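Local coordinates for protein molinate hydrolase (Gulosibacter molinativorax, PDB 4UB9) that hydrolyses the thiocarbamate pesticide molinate and carries zinc in a site of the kind found in the amidohydrolase family, at residues W88-L93 with Q452-D457; T291-D296 with L320-W325; N97-D102 with F142-A147. One frame throughout, in Å; residues are numbered along the deposited sequence.

Contact 1 of 3, residues W88-L93 with Q452-D457; sequences WILPGL and QDPLAD
Two first torsions bring the Asp-453 side chain over one face of the Trp-88 indole: the indole CG lies beside its own backbone N (chi1 -74°), whereas the Asp-453 CG stands anti to its backbone N (chi1 -173°). The carboxylate lies nearly parallel to the ring, 7° from its plane, with OD1 above NE1 and OD2 beyond the rim. The same face of the ring receives three consecutive residues. Gln-452 brings its carbonyl C to 3.6 Å from CE3 of Trp-88, toward the rim. Asp-453 places CB over the six-membered ring of Trp-88 in a CH-pi contact, 3.8 Å from the centroid. Pro-454 makes a second such contact with its CD, 4.3 Å from the centroid of the Trp-88 five-membered ring. Carboxylate and indole nevertheless form no hydrogen bond: Trp-88 NE1 and Asp-453 OD1 are 3.2 Å apart, but the angle is poor because OD1 stands above the ring plane, not in line with the N-H. What OD1 of Asp-453 does accept is the backbone N of Leu-455, at 3.2 Å, which closes an Asx turn and ties the carboxylate to the turn. Asp-453 O takes the backbone N of both Ala-456 and Asp-457. Beside the indole, Leu-90 CD1 meets Pro-454 CG at 4.3 Å, and Ile-419 of helix 415-421 touches both side chains. Strand 88-95 pairs antiparallel with strand 447-450, and the turn folds back over it. This return of the C-terminal chain to an N-terminal strand is consistent with the small beta domain that accompanies the barrel in many amidohydrolases.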
loop_
_atom_site.group_PDB
_atom_site.type_symbol
_atom_site.label_atom_id
_atom_site.label_comp_id
_atom_site.label_asym_id
_atom_site.label_seq_id
_atom_site.Cartn_x
_atom_site.Cartn_y
_atom_site.Cartn_z
ATOM N N TRP A 88 -41.743 -21.857 -27.159
ATOM C CA TRP A 88 -40.809 -22.922 -26.889
ATOM C C TRP A 88 -40.799 -23.294 -25.416
ATOM O O TRP A 88 -40.796 -22.464 -24.549
ATOM C CB TRP A 88 -39.432 -22.553 -27.394
ATOM C CG TRP A 88 -39.335 -22.620 -28.876
ATOM C CD1 TRP A 88 -38.748 -23.609 -29.615
ATOM C CD2 TRP A 88 -39.828 -21.660 -29.810
ATOM N NE1 TRP A 88 -38.848 -23.322 -30.960
ATOM C CE2 TRP A 88 -39.498 -22.126 -31.104
ATOM C CE3 TRP A 88 -40.503 -20.447 -29.682
ATOM C CZ2 TRP A 88 -39.840 -21.430 -32.261
ATOM C CZ3 TRP A 88 -40.842 -19.747 -30.833
ATOM C CH2 TRP A 88 -40.508 -20.247 -32.112
ATOM N N ILE A 89 -40.818 -24.590 -25.184
ATOM C CA ILE A 89 -40.827 -25.159 -23.855
ATOM C C ILE A 89 -39.479 -25.834 -23.554
ATOM O O ILE A 89 -39.100 -26.809 -24.213
ATOM C CB ILE A 89 -41.915 -26.221 -23.692
ATOM C CG1 ILE A 89 -43.285 -25.616 -23.992
ATOM C CG2 ILE A 89 -41.886 -26.770 -22.268
ATOM C CD1 ILE A 89 -44.398 -26.646 -24.130
ATOM N N LEU A 90 -38.792 -25.316 -22.536
ATOM C CA LEU A 90 -37.479 -25.833 -22.088
ATOM C C LEU A 90 -37.539 -26.321 -20.653
ATOM O O LEU A 90 -38.484 -25.966 -19.913
ATOM C CB LEU A 90 -36.409 -24.781 -22.200
ATOM C CG LEU A 90 -35.809 -24.538 -23.585
ATOM C CD1 LEU A 90 -36.830 -23.915 -24.550
ATOM C CD2 LEU A 90 -34.593 -23.638 -23.480
ATOM N N PRO A 91 -36.533 -27.128 -20.226
ATOM C CA PRO A 91 -36.519 -27.512 -18.833
ATOM C C PRO A 91 -36.156 -26.309 -18.026
ATOM O O PRO A 91 -35.587 -25.367 -18.544
ATOM C CB PRO A 91 -35.406 -28.561 -18.753
ATOM C CG PRO A 91 -34.999 -28.848 -20.158
ATOM C CD PRO A 91 -35.381 -27.664 -20.947
ATOM N N GLY A 92 -36.457 -26.364 -16.745
ATOM C CA GLY A 92 -35.917 -25.363 -15.818
ATOM C C GLY A 92 -34.395 -25.222 -16.017
ATOM O O GLY A 92 -33.663 -26.228 -16.103
ATOM N N LEU A 93 -33.930 -23.990 -16.159
ATOM C CA LEU A 93 -32.520 -23.760 -16.398
ATOM C C LEU A 93 -31.708 -24.057 -15.134
ATOM O O LEU A 93 -32.211 -23.972 -13.997
ATOM C CB LEU A 93 -32.244 -22.357 -16.928
ATOM C CG LEU A 93 -33.017 -22.017 -18.214
ATOM C CD1 LEU A 93 -32.726 -20.602 -18.677
ATOM C CD2 LEU A 93 -32.726 -22.977 -19.332
ATOM N N GLN A 452 -39.449 -16.818 -28.245
ATOM C CA GLN A 452 -38.738 -16.981 -29.482
ATOM C C GLN A 452 -37.795 -18.141 -29.438
ATOM O O GLN A 452 -37.563 -18.718 -28.380
ATOM C CB GLN A 452 -38.035 -15.713 -29.851
ATOM C CG GLN A 452 -39.041 -14.669 -30.275
ATOM C CD GLN A 452 -38.376 -13.336 -30.451
ATOM O OE1 GLN A 452 -37.584 -13.132 -31.372
ATOM N NE2 GLN A 452 -38.715 -12.401 -29.590
ATOM N N ASP A 453 -37.278 -18.495 -30.615
ATOM C CA ASP A 453 -36.568 -19.739 -30.840
ATOM C C ASP A 453 -35.088 -19.634 -30.464
ATOM O O ASP A 453 -34.283 -19.015 -31.175
ATOM C CB ASP A 453 -36.686 -20.159 -32.304
ATOM C CG ASP A 453 -36.104 -21.554 -32.578
ATOM O OD1 ASP A 453 -35.838 -22.332 -31.633
ATOM O OD2 ASP A 453 -35.940 -21.883 -33.757
ATOM N N PRO A 454 -34.703 -20.302 -29.380
ATOM C CA PRO A 454 -33.312 -20.261 -28.934
ATOM C C PRO A 454 -32.341 -20.967 -29.866
ATOM O O PRO A 454 -31.173 -20.615 -29.900
ATOM C CB PRO A 454 -33.360 -20.958 -27.591
ATOM C CG PRO A 454 -34.584 -21.815 -27.605
ATOM C CD PRO A 454 -35.550 -21.153 -28.524
ATOM N N LEU A 455 -32.833 -21.895 -30.676
ATOM C CA LEU A 455 -31.972 -22.552 -31.669
ATOM C C LEU A 455 -31.676 -21.700 -32.867
ATOM O O LEU A 455 -30.680 -21.895 -33.556
ATOM C CB LEU A 455 -32.599 -23.851 -32.118
ATOM C CG LEU A 455 -32.809 -24.800 -30.921
ATOM C CD1 LEU A 455 -33.679 -25.974 -31.298
ATOM C CD2 LEU A 455 -31.457 -25.288 -30.380
ATOM N N ALA A 456 -32.566 -20.769 -33.171
ATOM C CA ALA A 456 -32.348 -19.871 -34.314
ATOM C C ALA A 456 -31.382 -18.775 -33.921
ATOM O O ALA A 456 -30.608 -18.273 -34.731
ATOM C CB ALA A 456 -33.673 -19.244 -34.749
ATOM N N ASP A 457 -31.512 -18.347 -32.671
ATOM C CA ASP A 457 -30.665 -17.284 -32.088
ATOM C C ASP A 457 -30.599 -17.460 -30.565
ATOM O O ASP A 457 -31.622 -17.398 -29.872
ATOM C CB ASP A 457 -31.204 -15.912 -32.451
ATOM C CG ASP A 457 -30.330 -14.778 -31.969
ATOM O OD1 ASP A 457 -29.520 -14.944 -31.001
ATOM O OD2 ASP A 457 -30.479 -13.677 -32.559
#

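Contact 2 of 3, residues T291-D296 with L320-W325; sequences TAIERD and LEKQLW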
loop_
_atom_site.group_PDB
_atom_site.type_symbol
_atom_site.label_atom_id
_atom_site.label_comp_id
_atom_site.label_asym_id
_atom_site.label_seq_id
_atom_site.Cartn_x
_atom_site.Cartn_y
_atom_site.Cartn_z
ATOM N N THR A 291 -4.074 -33.193 -12.919
ATOM C CA THR A 291 -4.232 -33.854 -11.604
ATOM C C THR A 291 -5.688 -34.098 -11.296
ATOM O O THR A 291 -6.066 -35.137 -10.758
ATOM C CB THR A 291 -3.556 -33.018 -10.512
ATOM O OG1 THR A 291 -2.132 -33.049 -10.716
ATOM C CG2 THR A 291 -3.866 -33.519 -9.147
ATOM N N ALA A 292 -6.521 -33.128 -11.650
ATOM C CA ALA A 292 -7.952 -33.267 -11.411
ATOM C C ALA A 292 -8.555 -34.414 -12.256
ATOM O O ALA A 292 -9.420 -35.182 -11.812
ATOM C CB ALA A 292 -8.658 -31.977 -11.710
ATOM N N ILE A 293 -8.120 -34.467 -13.478
ATOM C CA ILE A 293 -8.563 -35.499 -14.408
ATOM C C ILE A 293 -8.180 -36.890 -13.892
ATOM O O ILE A 293 -8.979 -37.814 -13.880
ATOM C CB ILE A 293 -7.911 -35.274 -15.781
ATOM C CG1 ILE A 293 -8.587 -34.097 -16.487
ATOM C CG2 ILE A 293 -8.066 -36.509 -16.656
ATOM C CD1 ILE A 293 -7.819 -33.583 -17.680
ATOM N N GLU A 294 -6.947 -36.996 -13.409
ATOM C CA GLU A 294 -6.448 -38.251 -12.890
ATOM C C GLU A 294 -7.149 -38.709 -11.611
ATOM O O GLU A 294 -7.029 -39.841 -11.236
ATOM C CB GLU A 294 -4.927 -38.181 -12.669
ATOM C CG GLU A 294 -4.132 -38.292 -13.976
ATOM C CD GLU A 294 -4.451 -39.560 -14.785
ATOM O OE1 GLU A 294 -4.498 -40.647 -14.177
ATOM O OE2 GLU A 294 -4.638 -39.479 -16.019
ATOM N N ARG A 295 -7.882 -37.819 -10.956
ATOM C CA ARG A 295 -8.739 -38.183 -9.818
ATOM C C ARG A 295 -10.190 -38.412 -10.234
ATOM O O ARG A 295 -11.061 -38.543 -9.391
ATOM C CB ARG A 295 -8.712 -37.086 -8.755
ATOM C CG ARG A 295 -7.345 -36.730 -8.184
ATOM C CD ARG A 295 -6.722 -37.933 -7.600
ATOM N NE ARG A 295 -5.554 -37.685 -6.755
ATOM C CZ ARG A 295 -4.356 -37.350 -7.210
ATOM N NH1 ARG A 295 -4.161 -37.079 -8.510
ATOM N NH2 ARG A 295 -3.350 -37.285 -6.347
ATOM N N ASP A 296 -10.452 -38.432 -11.540
ATOM C CA ASP A 296 -11.817 -38.622 -12.046
ATOM C C ASP A 296 -12.823 -37.678 -11.369
ATOM O O ASP A 296 -13.881 -38.074 -10.924
ATOM C CB ASP A 296 -12.267 -40.085 -11.878
ATOM C CG ASP A 296 -11.393 -41.064 -12.671
ATOM O OD1 ASP A 296 -11.220 -40.900 -13.902
ATOM O OD2 ASP A 296 -10.903 -42.018 -12.060
ATOM N N LEU A 320 -11.912 -36.692 -23.336
ATOM C CA LEU A 320 -12.774 -37.435 -24.267
ATOM C C LEU A 320 -12.852 -38.900 -23.863
ATOM O O LEU A 320 -13.920 -39.464 -23.711
ATOM C CB LEU A 320 -12.234 -37.335 -25.681
ATOM C CG LEU A 320 -12.404 -35.927 -26.277
ATOM C CD1 LEU A 320 -11.639 -35.818 -27.582
ATOM C CD2 LEU A 320 -13.867 -35.530 -26.473
ATOM N N GLU A 321 -11.700 -39.484 -23.612
ATOM C CA GLU A 321 -11.626 -40.887 -23.291
ATOM C C GLU A 321 -12.370 -41.164 -21.968
ATOM O O GLU A 321 -13.136 -42.082 -21.886
ATOM C CB GLU A 321 -10.138 -41.310 -23.256
ATOM C CG GLU A 321 -9.885 -42.811 -23.219
ATOM C CD GLU A 321 -9.789 -43.374 -21.803
ATOM O OE1 GLU A 321 -9.251 -42.685 -20.892
ATOM O OE2 GLU A 321 -10.258 -44.522 -21.593
ATOM N N LYS A 322 -12.127 -40.365 -20.934
ATOM C CA LYS A 322 -12.760 -40.576 -19.600
ATOM C C LYS A 322 -14.153 -40.014 -19.518
ATOM O O LYS A 322 -14.908 -40.361 -18.649
ATOM C CB LYS A 322 -11.912 -39.995 -18.477
ATOM C CG LYS A 322 -10.675 -40.826 -18.162
ATOM C CD LYS A 322 -9.519 -40.010 -17.602
ATOM C CE LYS A 322 -8.444 -40.890 -16.948
ATOM N NZ LYS A 322 -8.783 -41.042 -15.493
ATOM N N GLN A 323 -14.483 -39.118 -20.440
ATOM C CA GLN A 323 -15.823 -38.467 -20.465
ATOM C C GLN A 323 -16.117 -37.706 -19.173
ATOM O O GLN A 323 -17.113 -37.909 -18.538
ATOM C CB GLN A 323 -16.937 -39.491 -20.762
ATOM C CG GLN A 323 -16.943 -39.931 -22.223
ATOM C CD GLN A 323 -17.362 -38.786 -23.160
ATOM O OE1 GLN A 323 -16.550 -38.251 -23.932
ATOM N NE2 GLN A 323 -18.638 -38.410 -23.093
ATOM N N LEU A 324 -15.185 -36.883 -18.781
ATOM C CA LEU A 324 -15.349 -36.095 -17.605
ATOM C C LEU A 324 -15.948 -34.736 -17.974
ATOM O O LEU A 324 -15.665 -34.190 -19.022
ATOM C CB LEU A 324 -13.997 -35.896 -16.876
ATOM C CG LEU A 324 -13.299 -37.147 -16.346
ATOM C CD1 LEU A 324 -11.923 -36.804 -15.810
ATOM C CD2 LEU A 324 -14.118 -37.822 -15.250
ATOM N N TRP A 325 -16.707 -34.177 -17.034
ATOM C CA TRP A 325 -17.305 -32.873 -17.195
ATOM C C TRP A 325 -16.367 -31.735 -16.822
ATOM O O TRP A 325 -15.849 -31.661 -15.705
ATOM C CB TRP A 325 -18.557 -32.772 -16.369
ATOM C CG TRP A 325 -19.608 -33.685 -16.766
ATOM C CD1 TRP A 325 -19.993 -34.790 -16.101
ATOM C CD2 TRP A 325 -20.472 -33.567 -17.888
ATOM N NE1 TRP A 325 -21.055 -35.381 -16.743
ATOM C CE2 TRP A 325 -21.357 -34.658 -17.852
ATOM C CE3 TRP A 325 -20.585 -32.656 -18.929
ATOM C CZ2 TRP A 325 -22.331 -34.874 -18.818
ATOM C CZ3 TRP A 325 -21.569 -32.867 -19.917
ATOM C CH2 TRP A 325 -22.421 -33.969 -19.844
#
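Lys-322 and Leu-324 reach Ile-293 and Asp-296 where two successive helices of the amidohydrolase TIM barrel come to their C-terminal ends, illustrating how successive helices are joined on the outside of a barrel. The polar part is a salt bridge. Lys-322 NZ donates to Asp-296 OD1 at 2.9 Å, arriving on the syn side but 34° out of the carboxylate plane. A bend at the last torsion of the lysine, chi4 -91°, turns its ammonium group toward that oxygen after a mostly extended chain. Glu-294 adds a looser negative charge, its OE2 4.5 Å from Lys-322 NZ; the salt bridge of that carboxylate is with Lys-318, one turn back on helix 313-322. The apolar part involves the lysine as well. Ile-293 directs CG2 between two neighbours, 3.9 Å from Lys-322 CD and 4.0 Å from Leu-324 CD1, so the methylene chain of the lysine serves as hydrocarbon while its tip serves as charge. The other leucine methyl, CD2, rests 4.0 Å from Asp-296 CA. Met-300 of strand 299-301 touches both Ile-293 and Leu-324, linking the helix ends to the barrel wall. Backbone geometry places the partners. Gln-323 breaks helix 313-322 with a positive phi, bringing Leu-324 round to the neighbouring helix end. On the other side Asp-296 also has positive phi, and its N bonds to Ile-293 O at 2.8 Å. That same carbonyl oxygen is approached by the leucine, with Leu-324 CD1 lying 3.7 Å from Ile-293 O.

Contact 3 of 3, residues N97-D102 with F142-A147; sequences NVHLLD and FDTWNA
A parallel beta bridge between Val-98 and Asp-143 joins strands 97-98 and 138-143 near the C-terminal end of the barrel strands, where active sites of TIM barrels lie; the Asn-97 side chain is about 6 Å from the bound zinc. The Val-98 N-H is donated to Phe-142 O (3.0 Å), and Val-98 O accepts Thr-144 N (3.3 Å). The side chain of Asp-143 extends the pairing. Its CG is anti to the backbone N (chi1 -178°), which places OD2 of Asp-143 3.0 Å from Leu-100 N, a nearly straight bond at 169°. Asn-146 ND2 meets Asp-143 OD2 from the opposite face of the carboxylate, at 2.7 Å, while OD1 accepts Trp-145 N in an Asx turn. Replacing Asp-143 with alanine would probably leave Leu-100 N and Asn-146 ND2 without this shared acceptor and undo the Asx turn at Trp-145 N. The His-99 ring directs an edge at Trp-145, CD2 lying 3.0 Å from Trp-145 O. Around this core, Phe-169 of strand 167-170 bonds to the Asp-143 backbone, Leu-100 packs on Ile-126 of helix 122-135, and Phe-208 of helix 198-209 stacks on Trp-145 and touches Leu-101.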
loop_
_atom_site.group_PDB
_atom_site.type_symbol
_atom_site.label_atom_id
_atom_site.label_comp_id
_atom_site.label_asym_id
_atom_site.label_seq_id
_atom_site.Cartn_x
_atom_site.Cartn_y
_atom_site.Cartn_z
ATOM N N ASN A 97 -22.393 -23.219 -11.356
ATOM C CA ASN A 97 -21.499 -22.508 -10.467
ATOM C C ASN A 97 -21.886 -21.077 -10.242
ATOM O O ASN A 97 -21.594 -20.198 -11.050
ATOM C CB ASN A 97 -20.070 -22.547 -10.965
ATOM C CG ASN A 97 -19.108 -21.867 -10.007
ATOM O OD1 ASN A 97 -19.371 -21.768 -8.823
ATOM N ND2 ASN A 97 -17.990 -21.422 -10.516
ATOM N N VAL A 98 -22.501 -20.852 -9.101
ATOM C CA VAL A 98 -22.782 -19.507 -8.614
ATOM C C VAL A 98 -22.272 -19.290 -7.193
ATOM O O VAL A 98 -21.863 -20.219 -6.504
ATOM C CB VAL A 98 -24.308 -19.200 -8.592
ATOM C CG1 VAL A 98 -24.918 -19.475 -9.942
ATOM C CG2 VAL A 98 -25.006 -20.008 -7.508
ATOM N N HIS A 99 -22.334 -18.040 -6.755
ATOM C CA HIS A 99 -22.034 -17.671 -5.372
ATOM C C HIS A 99 -23.113 -16.720 -4.871
ATOM O O HIS A 99 -23.190 -15.551 -5.262
ATOM C CB HIS A 99 -20.669 -17.043 -5.279
ATOM C CG HIS A 99 -19.584 -17.945 -5.766
ATOM N ND1 HIS A 99 -18.780 -17.644 -6.843
ATOM C CD2 HIS A 99 -19.176 -19.155 -5.331
ATOM C CE1 HIS A 99 -17.935 -18.634 -7.060
ATOM N NE2 HIS A 99 -18.143 -19.557 -6.148
ATOM N N LEU A 100 -23.925 -17.242 -3.969
ATOM C CA LEU A 100 -25.093 -16.553 -3.469
ATOM C C LEU A 100 -24.782 -15.487 -2.393
ATOM O O LEU A 100 -25.626 -14.628 -2.114
ATOM C CB LEU A 100 -26.125 -17.564 -2.968
ATOM C CG LEU A 100 -26.578 -18.514 -4.113
ATOM C CD1 LEU A 100 -27.505 -19.605 -3.614
ATOM C CD2 LEU A 100 -27.282 -17.768 -5.263
ATOM N N LEU A 101 -23.588 -15.572 -1.789
ATOM C CA LEU A 101 -22.896 -14.398 -1.244
ATOM C C LEU A 101 -21.802 -14.112 -2.256
ATOM O O LEU A 101 -21.022 -15.005 -2.599
ATOM C CB LEU A 101 -22.284 -14.667 0.123
ATOM C CG LEU A 101 -23.249 -14.859 1.301
ATOM C CD1 LEU A 101 -22.503 -15.036 2.621
ATOM C CD2 LEU A 101 -24.185 -13.674 1.421
ATOM N N ASP A 102 -21.727 -12.878 -2.737
ATOM C CA ASP A 102 -20.989 -12.567 -3.979
ATOM C C ASP A 102 -19.481 -12.594 -3.828
ATOM O O ASP A 102 -18.839 -11.621 -3.469
ATOM C CB ASP A 102 -21.411 -11.198 -4.526
ATOM C CG ASP A 102 -20.887 -10.940 -5.926
ATOM O OD1 ASP A 102 -19.916 -11.611 -6.381
ATOM O OD2 ASP A 102 -21.503 -10.099 -6.598
ATOM N N PHE A 142 -26.209 -24.391 -8.278
ATOM C CA PHE A 142 -25.132 -25.084 -7.570
ATOM C C PHE A 142 -24.147 -24.067 -7.104
ATOM O O PHE A 142 -23.415 -23.447 -7.902
ATOM C CB PHE A 142 -24.484 -26.098 -8.488
ATOM C CG PHE A 142 -25.373 -27.240 -8.790
ATOM C CD1 PHE A 142 -25.453 -28.323 -7.942
ATOM C CD2 PHE A 142 -26.190 -27.221 -9.902
ATOM C CE1 PHE A 142 -26.305 -29.405 -8.213
ATOM C CE2 PHE A 142 -27.040 -28.276 -10.172
ATOM C CZ PHE A 142 -27.093 -29.374 -9.322
ATOM N N ASP A 143 -24.158 -23.868 -5.794
ATOM C CA ASP A 143 -23.294 -22.899 -5.126
ATOM C C ASP A 143 -22.000 -23.555 -4.636
ATOM O O ASP A 143 -21.987 -24.422 -3.787
ATOM C CB ASP A 143 -24.016 -22.225 -3.972
ATOM C CG ASP A 143 -23.154 -21.164 -3.273
ATOM O OD1 ASP A 143 -21.962 -21.452 -2.939
ATOM O OD2 ASP A 143 -23.674 -20.053 -3.008
ATOM N N THR A 144 -20.922 -23.039 -5.157
ATOM C CA THR A 144 -19.609 -23.680 -5.145
ATOM C C THR A 144 -18.650 -23.069 -4.096
ATOM O O THR A 144 -17.561 -23.569 -3.831
ATOM C CB THR A 144 -19.124 -23.523 -6.592
ATOM O OG1 THR A 144 -19.405 -24.730 -7.322
ATOM C CG2 THR A 144 -17.787 -23.154 -6.707
ATOM N N TRP A 145 -19.091 -21.975 -3.501
ATOM C CA TRP A 145 -18.363 -21.289 -2.448
ATOM C C TRP A 145 -19.259 -20.278 -1.748
ATOM O O TRP A 145 -19.775 -19.335 -2.347
ATOM C CB TRP A 145 -17.116 -20.542 -2.941
ATOM C CG TRP A 145 -16.348 -19.862 -1.784
ATOM C CD1 TRP A 145 -15.500 -20.462 -0.911
ATOM C CD2 TRP A 145 -16.410 -18.503 -1.396
ATOM N NE1 TRP A 145 -15.019 -19.562 -0.011
ATOM C CE2 TRP A 145 -15.547 -18.341 -0.300
ATOM C CE3 TRP A 145 -17.090 -17.400 -1.883
ATOM C CZ2 TRP A 145 -15.351 -17.120 0.322
ATOM C CZ3 TRP A 145 -16.908 -16.193 -1.271
ATOM C CH2 TRP A 145 -16.049 -16.061 -0.169
ATOM N N ASN A 146 -19.407 -20.489 -0.461
ATOM C CA ASN A 146 -20.289 -19.702 0.348
ATOM C C ASN A 146 -19.986 -20.018 1.793
ATOM O O ASN A 146 -19.194 -20.916 2.076
ATOM C CB ASN A 146 -21.733 -20.049 0.024
ATOM C CG ASN A 146 -22.685 -18.895 0.287
ATOM O OD1 ASN A 146 -22.562 -18.171 1.277
ATOM N ND2 ASN A 146 -23.643 -18.720 -0.606
ATOM N N ALA A 147 -20.634 -19.294 2.693
ATOM C CA ALA A 147 -20.567 -19.589 4.122
ATOM C C ALA A 147 -21.571 -20.665 4.499
ATOM O O ALA A 147 -22.775 -20.527 4.267
ATOM C CB ALA A 147 -20.822 -18.356 4.933
#

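Followed from the N terminus, the chain enters contact 1 on strand 88-95 and runs almost directly into strand 97-98, the first half of contact 3. Contact 3 is the first to close along the chain, when it returns after helix 122-135 along strand 138-143, itself a neighbour of strand 88-95 in the same sheet. Contact 2 then opens and closes farther along, tying helix 286-294 to helix 313-322; it follows contact 3 in series, their centres 24 Å apart. Only with residues 452-457 does contact 1 close, 359 residues after its first segment, so both other contacts nest inside its loop and none cross. Inner barrel strands, outer helix ends and the returning C-terminal chain are thus joined separately.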